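Local coordinates for protein L544 (Acanthamoeba polyphaga mimivirus, PDB 4AMQ) that probably transfers nucleotides as a metal-dependent nucleotidyl transferase carried in the virion, and may take part in transcription-coupled DNA repair, at residues F246-L251 with Y267-K272; K263-I268 with T365-I370; G274-L279 with T350-S355. All blocks are in the same frame, centred on the assembly; numbering follows the deposited sequence.

Contact 1: residues F246-L251 with Y267-K272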
loop_
_atom_site.group_PDB
_atom_site.type_symbol
_atom_site.label_atom_id
_atom_site.label_comp_id
_atom_site.label_asym_id
_atom_site.label_seq_id
_atom_site.Cartn_x
_atom_site.Cartn_y
_atom_site.Cartn_z
ATOM N N PHE A 246 2.120 -15.837 0.144
ATOM C CA PHE A 246 2.835 -14.817 -0.608
ATOM C C PHE A 246 3.955 -15.407 -1.465
ATOM O O PHE A 246 4.415 -14.780 -2.420
ATOM C CB PHE A 246 3.354 -13.726 0.332
ATOM C CG PHE A 246 2.256 -12.929 0.984
ATOM C CD1 PHE A 246 1.651 -11.880 0.309
ATOM C CD2 PHE A 246 1.813 -13.243 2.259
ATOM C CE1 PHE A 246 0.632 -11.151 0.898
ATOM C CE2 PHE A 246 0.795 -12.518 2.852
ATOM C CZ PHE A 246 0.205 -11.469 2.171
ATOM N N MET A 247 4.373 -16.624 -1.133
ATOM C CA MET A 247 5.379 -17.326 -1.920
ATOM C C MET A 247 4.777 -17.896 -3.202
ATOM O O MET A 247 5.501 -18.357 -4.082
ATOM C CB MET A 247 6.036 -18.430 -1.091
ATOM C CG MET A 247 6.817 -17.903 0.108
ATOM S SD MET A 247 7.074 -19.133 1.403
ATOM C CE MET A 247 8.208 -20.258 0.590
ATOM N N LEU A 248 3.450 -17.864 -3.304
ATOM C CA LEU A 248 2.772 -18.257 -4.534
ATOM C C LEU A 248 2.951 -17.194 -5.615
ATOM O O LEU A 248 2.889 -17.496 -6.805
ATOM C CB LEU A 248 1.277 -18.482 -4.288
ATOM C CG LEU A 248 0.845 -19.668 -3.425
ATOM C CD1 LEU A 248 -0.660 -19.635 -3.215
ATOM C CD2 LEU A 248 1.268 -20.989 -4.049
ATOM N N PHE A 249 3.163 -15.949 -5.190
ATOM C CA PHE A 249 3.317 -14.827 -6.113
ATOM C C PHE A 249 4.560 -14.960 -7.002
ATOM O O PHE A 249 4.493 -14.698 -8.202
ATOM C CB PHE A 249 3.332 -13.492 -5.357
ATOM C CG PHE A 249 1.990 -13.087 -4.804
ATOM C CD1 PHE A 249 1.366 -13.845 -3.826
ATOM C CD2 PHE A 249 1.349 -11.947 -5.269
ATOM C CE1 PHE A 249 0.128 -13.471 -3.320
ATOM C CE2 PHE A 249 0.114 -11.571 -4.767
ATOM C CZ PHE A 249 -0.496 -12.332 -3.790
ATOM N N PRO A 250 5.704 -15.350 -6.418
ATOM C CA PRO A 250 6.853 -15.648 -7.286
ATOM C C PRO A 250 6.542 -16.801 -8.240
ATOM O O PRO A 250 6.949 -16.766 -9.401
ATOM C CB PRO A 250 7.944 -16.061 -6.294
ATOM C CG PRO A 250 7.575 -15.369 -5.023
ATOM C CD PRO A 250 6.070 -15.368 -4.990
ATOM N N LEU A 251 5.814 -17.805 -7.758
ATOM C CA LEU A 251 5.447 -18.940 -8.598
ATOM C C LEU A 251 4.560 -18.506 -9.760
ATOM O O LEU A 251 4.726 -18.975 -10.883
ATOM C CB LEU A 251 4.746 -20.027 -7.779
ATOM C CG LEU A 251 5.540 -20.660 -6.636
ATOM C CD1 LEU A 251 4.755 -21.809 -6.021
ATOM C CD2 LEU A 251 6.900 -21.139 -7.122
ATOM N N TYR A 267 -6.504 -18.416 -9.857
ATOM C CA TYR A 267 -7.694 -18.816 -9.122
ATOM C C TYR A 267 -7.402 -18.936 -7.631
ATOM O O TYR A 267 -8.147 -18.422 -6.799
ATOM C CB TYR A 267 -8.245 -20.139 -9.653
ATOM C CG TYR A 267 -9.384 -20.676 -8.819
ATOM C CD1 TYR A 267 -10.698 -20.326 -9.094
ATOM C CD2 TYR A 267 -9.142 -21.524 -7.748
ATOM C CE1 TYR A 267 -11.741 -20.809 -8.327
ATOM C CE2 TYR A 267 -10.175 -22.012 -6.977
ATOM C CZ TYR A 267 -11.472 -21.651 -7.269
ATOM O OH TYR A 267 -12.502 -22.140 -6.497
ATOM N N ILE A 268 -6.311 -19.618 -7.305
ATOM C CA ILE A 268 -5.928 -19.848 -5.917
ATOM C C ILE A 268 -5.661 -18.543 -5.174
ATOM O O ILE A 268 -6.187 -18.317 -4.083
ATOM C CB ILE A 268 -4.679 -20.741 -5.831
ATOM C CG1 ILE A 268 -4.961 -22.105 -6.466
ATOM C CG2 ILE A 268 -4.234 -20.905 -4.386
ATOM C CD1 ILE A 268 -3.740 -22.983 -6.597
ATOM N N ILE A 269 -4.838 -17.693 -5.777
ATOM C CA ILE A 269 -4.441 -16.433 -5.165
ATOM C C ILE A 269 -5.602 -15.442 -5.078
ATOM O O ILE A 269 -5.840 -14.846 -4.028
ATOM C CB ILE A 269 -3.269 -15.789 -5.941
ATOM C CG1 ILE A 269 -2.041 -16.707 -5.901
ATOM C CG2 ILE A 269 -2.939 -14.414 -5.380
ATOM C CD1 ILE A 269 -0.887 -16.242 -6.766
ATOM N N GLU A 270 -6.334 -15.290 -6.178
ATOM C CA GLU A 270 -7.312 -14.213 -6.307
ATOM C C GLU A 270 -8.761 -14.591 -5.964
ATOM O O GLU A 270 -9.566 -13.724 -5.623
ATOM C CB GLU A 270 -7.250 -13.614 -7.717
ATOM C CG GLU A 270 -5.862 -13.143 -8.134
ATOM C CD GLU A 270 -5.337 -12.015 -7.261
ATOM O OE1 GLU A 270 -6.095 -11.519 -6.401
ATOM O OE2 GLU A 270 -4.164 -11.620 -7.439
ATOM N N THR A 271 -9.100 -15.870 -6.059
ATOM C CA THR A 271 -10.470 -16.286 -5.761
ATOM C C THR A 271 -10.561 -17.091 -4.468
ATOM O O THR A 271 -11.258 -16.700 -3.532
ATOM C CB THR A 271 -11.110 -17.074 -6.928
ATOM O OG1 THR A 271 -11.225 -16.220 -8.070
ATOM C CG2 THR A 271 -12.498 -17.567 -6.545
ATOM N N LYS A 272 -9.852 -18.210 -4.414
ATOM C CA LYS A 272 -9.887 -19.056 -3.230
ATOM C C LYS A 272 -9.430 -18.307 -1.981
ATOM O O LYS A 272 -10.053 -18.416 -0.924
ATOM C CB LYS A 272 -9.041 -20.309 -3.437
ATOM C CG LYS A 272 -9.096 -21.272 -2.270
ATOM C CD LYS A 272 -8.383 -22.570 -2.596
ATOM C CE LYS A 272 -8.315 -23.467 -1.374
ATOM N NZ LYS A 272 -9.672 -23.786 -0.848
#

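Contact 2: residues K263-I268 with T365-I370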
loop_
_atom_site.group_PDB
_atom_site.type_symbol
_atom_site.label_atom_id
_atom_site.label_comp_id
_atom_site.label_asym_id
_atom_site.label_seq_id
_atom_site.Cartn_x
_atom_site.Cartn_y
_atom_site.Cartn_z
ATOM N N LYS A 263 -3.613 -20.039 -14.829
ATOM C CA LYS A 263 -5.035 -19.992 -14.485
ATOM C C LYS A 263 -5.283 -20.551 -13.089
ATOM O O LYS A 263 -6.056 -19.990 -12.309
ATOM C CB LYS A 263 -5.867 -20.793 -15.491
ATOM C CG LYS A 263 -6.356 -20.003 -16.704
ATOM C CD LYS A 263 -5.209 -19.652 -17.637
ATOM C CE LYS A 263 -5.694 -18.975 -18.910
ATOM N NZ LYS A 263 -4.535 -18.521 -19.730
ATOM N N GLN A 264 -4.634 -21.669 -12.783
ATOM C CA GLN A 264 -4.812 -22.308 -11.491
ATOM C C GLN A 264 -4.268 -21.429 -10.372
ATOM O O GLN A 264 -4.908 -21.263 -9.337
ATOM C CB GLN A 264 -4.143 -23.683 -11.478
ATOM C CG GLN A 264 -4.751 -24.651 -12.485
ATOM C CD GLN A 264 -3.994 -25.965 -12.581
ATOM O OE1 GLN A 264 -2.871 -26.091 -12.090
ATOM N NE2 GLN A 264 -4.611 -26.953 -13.218
ATOM N N LEU A 265 -3.089 -20.857 -10.589
ATOM C CA LEU A 265 -2.481 -19.988 -9.589
ATOM C C LEU A 265 -3.293 -18.711 -9.397
ATOM O O LEU A 265 -3.452 -18.236 -8.273
ATOM C CB LEU A 265 -1.027 -19.669 -9.952
ATOM C CG LEU A 265 -0.024 -20.753 -9.554
ATOM C CD1 LEU A 265 1.376 -20.412 -10.037
ATOM C CD2 LEU A 265 -0.039 -20.954 -8.046
ATOM N N GLU A 266 -3.811 -18.165 -10.493
ATOM C CA GLU A 266 -4.640 -16.969 -10.421
ATOM C C GLU A 266 -5.903 -17.257 -9.615
ATOM O O GLU A 266 -6.324 -16.447 -8.788
ATOM C CB GLU A 266 -5.009 -16.481 -11.821
ATOM C CG GLU A 266 -5.766 -15.157 -11.847
ATOM C CD GLU A 266 -4.867 -13.953 -11.595
ATOM O OE1 GLU A 266 -3.696 -14.143 -11.204
ATOM O OE2 GLU A 266 -5.333 -12.809 -11.793
ATOM N N TYR A 267 -6.504 -18.416 -9.857
ATOM C CA TYR A 267 -7.694 -18.816 -9.122
ATOM C C TYR A 267 -7.402 -18.936 -7.631
ATOM O O TYR A 267 -8.147 -18.422 -6.799
ATOM C CB TYR A 267 -8.245 -20.139 -9.653
ATOM C CG TYR A 267 -9.384 -20.676 -8.819
ATOM C CD1 TYR A 267 -10.698 -20.326 -9.094
ATOM C CD2 TYR A 267 -9.142 -21.524 -7.748
ATOM C CE1 TYR A 267 -11.741 -20.809 -8.327
ATOM C CE2 TYR A 267 -10.175 -22.012 -6.977
ATOM C CZ TYR A 267 -11.472 -21.651 -7.269
ATOM O OH TYR A 267 -12.502 -22.140 -6.497
ATOM N N ILE A 268 -6.311 -19.618 -7.305
ATOM C CA ILE A 268 -5.928 -19.848 -5.917
ATOM C C ILE A 268 -5.661 -18.543 -5.174
ATOM O O ILE A 268 -6.187 -18.317 -4.083
ATOM C CB ILE A 268 -4.679 -20.741 -5.831
ATOM C CG1 ILE A 268 -4.961 -22.105 -6.466
ATOM C CG2 ILE A 268 -4.234 -20.905 -4.386
ATOM C CD1 ILE A 268 -3.740 -22.983 -6.597
ATOM N N THR A 365 3.904 -26.180 -2.174
ATOM C CA THR A 365 4.677 -27.406 -2.351
ATOM C C THR A 365 4.338 -28.100 -3.668
ATOM O O THR A 365 5.216 -28.650 -4.331
ATOM C CB THR A 365 4.469 -28.388 -1.178
ATOM O OG1 THR A 365 3.081 -28.723 -1.067
ATOM C CG2 THR A 365 4.945 -27.767 0.132
ATOM N N ARG A 366 3.065 -28.061 -4.043
ATOM C CA ARG A 366 2.609 -28.667 -5.290
ATOM C C ARG A 366 3.253 -28.033 -6.519
ATOM O O ARG A 366 3.764 -28.732 -7.394
ATOM C CB ARG A 366 1.092 -28.563 -5.405
ATOM C CG ARG A 366 0.560 -28.900 -6.784
ATOM C CD ARG A 366 -0.935 -28.684 -6.849
ATOM N NE ARG A 366 -1.628 -29.424 -5.798
ATOM C CZ ARG A 366 -2.922 -29.299 -5.528
ATOM N NH1 ARG A 366 -3.672 -28.458 -6.230
ATOM N NH2 ARG A 366 -3.469 -30.014 -4.552
ATOM N N TYR A 367 3.221 -26.705 -6.588
ATOM C CA TYR A 367 3.731 -26.000 -7.757
ATOM C C TYR A 367 5.251 -25.833 -7.744
ATOM O O TYR A 367 5.883 -25.764 -8.800
ATOM C CB TYR A 367 3.014 -24.658 -7.943
ATOM C CG TYR A 367 1.570 -24.825 -8.358
ATOM C CD1 TYR A 367 1.233 -25.044 -9.687
ATOM C CD2 TYR A 367 0.546 -24.783 -7.422
ATOM C CE1 TYR A 367 -0.084 -25.206 -10.074
ATOM C CE2 TYR A 367 -0.774 -24.946 -7.798
ATOM C CZ TYR A 367 -1.083 -25.157 -9.124
ATOM O OH TYR A 367 -2.394 -25.322 -9.504
ATOM N N ILE A 368 5.839 -25.783 -6.553
ATOM C CA ILE A 368 7.291 -25.707 -6.447
ATOM C C ILE A 368 7.919 -27.023 -6.909
ATOM O O ILE A 368 9.041 -27.043 -7.415
ATOM C CB ILE A 368 7.750 -25.366 -5.013
ATOM C CG1 ILE A 368 9.228 -24.971 -5.003
ATOM C CG2 ILE A 368 7.494 -26.532 -4.069
ATOM C CD1 ILE A 368 9.550 -23.801 -5.903
ATOM N N ASN A 369 7.181 -28.118 -6.743
ATOM C CA ASN A 369 7.643 -29.430 -7.183
ATOM C C ASN A 369 7.505 -29.608 -8.688
ATOM O O ASN A 369 7.999 -30.582 -9.254
ATOM C CB ASN A 369 6.892 -30.547 -6.457
ATOM C CG ASN A 369 7.369 -30.736 -5.033
ATOM O OD1 ASN A 369 8.427 -30.238 -4.650
ATOM N ND2 ASN A 369 6.594 -31.470 -4.242
ATOM N N ILE A 370 6.819 -28.668 -9.328
ATOM C CA ILE A 370 6.702 -28.671 -10.779
ATOM C C ILE A 370 7.957 -28.058 -11.395
ATOM O O ILE A 370 8.301 -28.331 -12.544
ATOM C CB ILE A 370 5.442 -27.915 -11.243
ATOM C CG1 ILE A 370 4.188 -28.653 -10.767
ATOM C CG2 ILE A 370 5.421 -27.773 -12.753
ATOM C CD1 ILE A 370 2.898 -28.086 -11.310
#

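Contact 3: residues G274-L279 with T350-S355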
loop_
_atom_site.group_PDB
_atom_site.type_symbol
_atom_site.label_atom_id
_atom_site.label_comp_id
_atom_site.label_asym_id
_atom_site.label_seq_id
_atom_site.Cartn_x
_atom_site.Cartn_y
_atom_site.Cartn_z
ATOM N N GLY A 274 -8.670 -14.887 -2.140
ATOM C CA GLY A 274 -8.826 -13.478 -2.452
ATOM C C GLY A 274 -9.237 -12.606 -1.279
ATOM O O GLY A 274 -8.730 -11.498 -1.123
ATOM N N LEU A 275 -10.152 -13.101 -0.450
ATOM C CA LEU A 275 -10.684 -12.306 0.659
ATOM C C LEU A 275 -9.663 -12.135 1.786
ATOM O O LEU A 275 -9.643 -11.109 2.465
ATOM C CB LEU A 275 -11.990 -12.908 1.194
ATOM C CG LEU A 275 -12.691 -12.113 2.304
ATOM C CD1 LEU A 275 -12.851 -10.649 1.914
ATOM C CD2 LEU A 275 -14.043 -12.731 2.659
ATOM N N TYR A 276 -8.819 -13.143 1.982
ATOM C CA TYR A 276 -7.729 -13.041 2.947
ATOM C C TYR A 276 -6.806 -11.878 2.594
ATOM O O TYR A 276 -6.393 -11.116 3.465
ATOM C CB TYR A 276 -6.915 -14.335 2.990
ATOM C CG TYR A 276 -7.663 -15.539 3.516
ATOM C CD1 TYR A 276 -8.536 -16.244 2.704
ATOM C CD2 TYR A 276 -7.484 -15.978 4.822
ATOM C CE1 TYR A 276 -9.217 -17.346 3.174
ATOM C CE2 TYR A 276 -8.163 -17.083 5.301
ATOM C CZ TYR A 276 -9.029 -17.762 4.471
ATOM O OH TYR A 276 -9.711 -18.864 4.932
ATOM N N LYS A 277 -6.475 -11.754 1.313
ATOM C CA LYS A 277 -5.582 -10.694 0.856
ATOM C C LYS A 277 -6.255 -9.326 0.951
ATOM O O LYS A 277 -5.624 -8.342 1.330
ATOM C CB LYS A 277 -5.095 -10.968 -0.576
ATOM C CG LYS A 277 -4.396 -9.794 -1.247
ATOM C CD LYS A 277 -3.488 -10.255 -2.388
ATOM C CE LYS A 277 -4.245 -11.023 -3.463
ATOM N NZ LYS A 277 -5.162 -10.149 -4.245
ATOM N N GLN A 278 -7.540 -9.273 0.616
ATOM C CA GLN A 278 -8.271 -8.011 0.622
ATOM C C GLN A 278 -8.393 -7.460 2.041
ATOM O O GLN A 278 -8.249 -6.261 2.262
ATOM C CB GLN A 278 -9.655 -8.176 -0.015
ATOM C CG GLN A 278 -10.335 -6.854 -0.361
ATOM C CD GLN A 278 -11.832 -6.999 -0.567
ATOM O OE1 GLN A 278 -12.555 -7.436 0.331
ATOM N NE2 GLN A 278 -12.305 -6.629 -1.750
ATOM N N LEU A 279 -8.653 -8.345 2.998
ATOM C CA LEU A 279 -8.750 -7.950 4.401
ATOM C C LEU A 279 -7.425 -7.440 4.963
ATOM O O LEU A 279 -7.414 -6.553 5.814
ATOM C CB LEU A 279 -9.292 -9.098 5.256
ATOM C CG LEU A 279 -10.811 -9.273 5.221
ATOM C CD1 LEU A 279 -11.228 -10.517 5.993
ATOM C CD2 LEU A 279 -11.506 -8.032 5.776
ATOM N N THR A 350 -2.049 -10.356 11.997
ATOM C CA THR A 350 -1.176 -11.497 12.234
ATOM C C THR A 350 -1.932 -12.807 12.069
ATOM O O THR A 350 -1.448 -13.749 11.438
ATOM C CB THR A 350 -0.586 -11.449 13.652
ATOM O OG1 THR A 350 0.156 -10.235 13.820
ATOM C CG2 THR A 350 0.331 -12.644 13.892
ATOM N N ASN A 351 -3.126 -12.859 12.645
ATOM C CA ASN A 351 -3.938 -14.062 12.594
ATOM C C ASN A 351 -4.317 -14.434 11.164
ATOM O O ASN A 351 -4.258 -15.603 10.782
ATOM C CB ASN A 351 -5.186 -13.899 13.463
ATOM C CG ASN A 351 -5.860 -15.220 13.764
ATOM O OD1 ASN A 351 -7.039 -15.407 13.473
ATOM N ND2 ASN A 351 -5.110 -16.150 14.342
ATOM N N ILE A 352 -4.700 -13.436 10.373
ATOM C CA ILE A 352 -5.094 -13.680 8.989
ATOM C C ILE A 352 -3.914 -14.199 8.175
ATOM O O ILE A 352 -4.057 -15.124 7.384
ATOM C CB ILE A 352 -5.667 -12.417 8.323
ATOM C CG1 ILE A 352 -6.976 -12.011 9.006
ATOM C CG2 ILE A 352 -5.905 -12.658 6.837
ATOM C CD1 ILE A 352 -7.536 -10.702 8.528
ATOM N N ASN A 353 -2.748 -13.600 8.379
ATOM C CA ASN A 353 -1.535 -14.069 7.733
ATOM C C ASN A 353 -1.244 -15.519 8.071
ATOM O O ASN A 353 -1.003 -16.340 7.186
ATOM C CB ASN A 353 -0.345 -13.201 8.131
ATOM C CG ASN A 353 -0.193 -11.991 7.242
ATOM O OD1 ASN A 353 0.284 -12.100 6.112
ATOM N ND2 ASN A 353 -0.598 -10.830 7.742
ATOM N N LYS A 354 -1.257 -15.826 9.362
ATOM C CA LYS A 354 -1.001 -17.180 9.822
ATOM C C LYS A 354 -1.937 -18.159 9.125
ATOM O O LYS A 354 -1.501 -19.188 8.609
ATOM C CB LYS A 354 -1.179 -17.269 11.339
ATOM C CG LYS A 354 -0.914 -18.650 11.918
ATOM C CD LYS A 354 -1.082 -18.648 13.428
ATOM C CE LYS A 354 -0.172 -17.614 14.070
ATOM N NZ LYS A 354 1.250 -17.813 13.673
ATOM N N SER A 355 -3.224 -17.826 9.104
ATOM C CA SER A 355 -4.231 -18.712 8.531
ATOM C C SER A 355 -4.044 -18.945 7.030
ATOM O O SER A 355 -4.045 -20.085 6.572
ATOM C CB SER A 355 -5.638 -18.180 8.810
ATOM O OG SER A 355 -6.625 -19.057 8.294
#

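Contact 1: residues F246-L251 with Y267-K272
Within the helical domain of L544, the short helix 248-254 packs on the last turns of helix 259-272, and I269 does most of the joining. Its side chain meets both L248 and F249. The longer branch runs to L248, where I269 CD1 lies 4.0 Å from L248 CB, and the same CD1 also sits over one face of the F249 ring. The shorter branch goes to the phenylalanine alone, at CZ and CE1, with I269 CG2 3.6 Å from F249 CZ. The first torsion of I269 sorts the branches, since CG1 stands anti to the carbonyl carbon (chi1 -62°) and CG2 anti to the backbone N. One residue earlier, I268 turns CG2 to L248 CD1 at 4.0 Å, the two side chains crossing at about a right angle. The contact is apolar throughout, and the nearest CA atoms, of L248 and I269, are 7.5 Å apart. Helix 259-272 widens here into a pi-type turn at 268-272, in which Y267 O accepts from both T271 N and K272 N. Next to the apolar patch, E270 makes salt bridges with K277, R252 and R59, and Y245 OH bonds to I269 O. Helix 274-292 closes one flank, with K277 touching both F249 and I269; the long helix 334-368 covers the I268 side through Y363, and its F364 lies separately on the neighbouring M247.

Contact 2: residues K263-I268 with T365-I370
Y367 carries this contact, laying its ring beneath the end of L265, whose CD2 methyl stands over one face. The methyl is 4.1 Å from the centroid of the Y367 ring and 18° off the ring normal, a CH-pi contact shifted somewhat toward the CD2 side of the ring. Over the opposite face, also toward the rim, lies CG of R366 from the tyrosine's own helix. I268 arrives from the opposite direction to Y367 and brings CD1 to 3.8 Å from Y367 CE2. The ring projects from near the C-terminal end of helix 334-368 against residues a turn apart on helix 259-272; L251 of helix 248-254 touches both L265 and Y367, making this a three-helix junction of the helical domain. Past the apolar part, Y367 OH donates to Q264 OE1 at 2.7 Å, and this oxygen lies at the ring edge, close to its plane. The donor stands above the carbonyl plane, 41° out of it, with the amide turned 68° from the ring. The glutamine chain is extended beyond CG, which carries its amide out beside the phenol, and Q264 CB comes within 3.1 Å of Y367 OH.

Contact 3: residues G274-L279 with T350-S355
The ring of Y276 takes I352 CG2 at its edge, near the ring plane, 4.2 Å from Y276 CD2, while the hydroxyl of S355 approaches obliquely and brings OG to 3.9 Å from Y276 CE2. That approach is packing; the polar ends are held elsewhere. Y276 OH is hydrogen-bonded to N315 N and to Q359 NE2, and S355 OG bonds to N315 O, so both hydroxyls of this buried contact are tied to the backbone of one loop residue. The same I352 methyl also sits 3.7 Å from Y276 O, against the backbone of the opposite helix. This is antiparallel helix packing within the helical domain, of helix 274-292 on helix 334-368: the segments 274-279 and 350-355 run at 153° to each other, their axes 10.0 Å apart at closest approach. The closest CA pair is Y276 and I352, 6.6 Å. The other branch of I352 goes to L279, about a turn beyond Y276, with CD1 4.0 Å from L279 CB; chi1 near -65° swings CG1 to the N side of the isoleucine, and its two branches diverge. I311 of helix 297-311 touches both L279 and I352, and L280 and I283 also touch I352.

In the fold
All three contacts belong to the helical domain. Contacts 1 and 2 share helix 259-272, with centres about 7 Å apart, and L251 links them by packing its CD1 3.9 Å from Y367 CB. Contact 3 follows on the next helix; its centre is about 12 Å from that of contact 1, and the salt bridge E270 OE1 to K277 NZ, 2.7 Å, ties the two. Contacts 2 and 3 do not touch, though both draw on helix 334-368, which spans the group. In contact 1 the F249 side chain is about 10 Å from a bound manganese; the manganese sites are formed by D66 and D68, with D213 joining one of them.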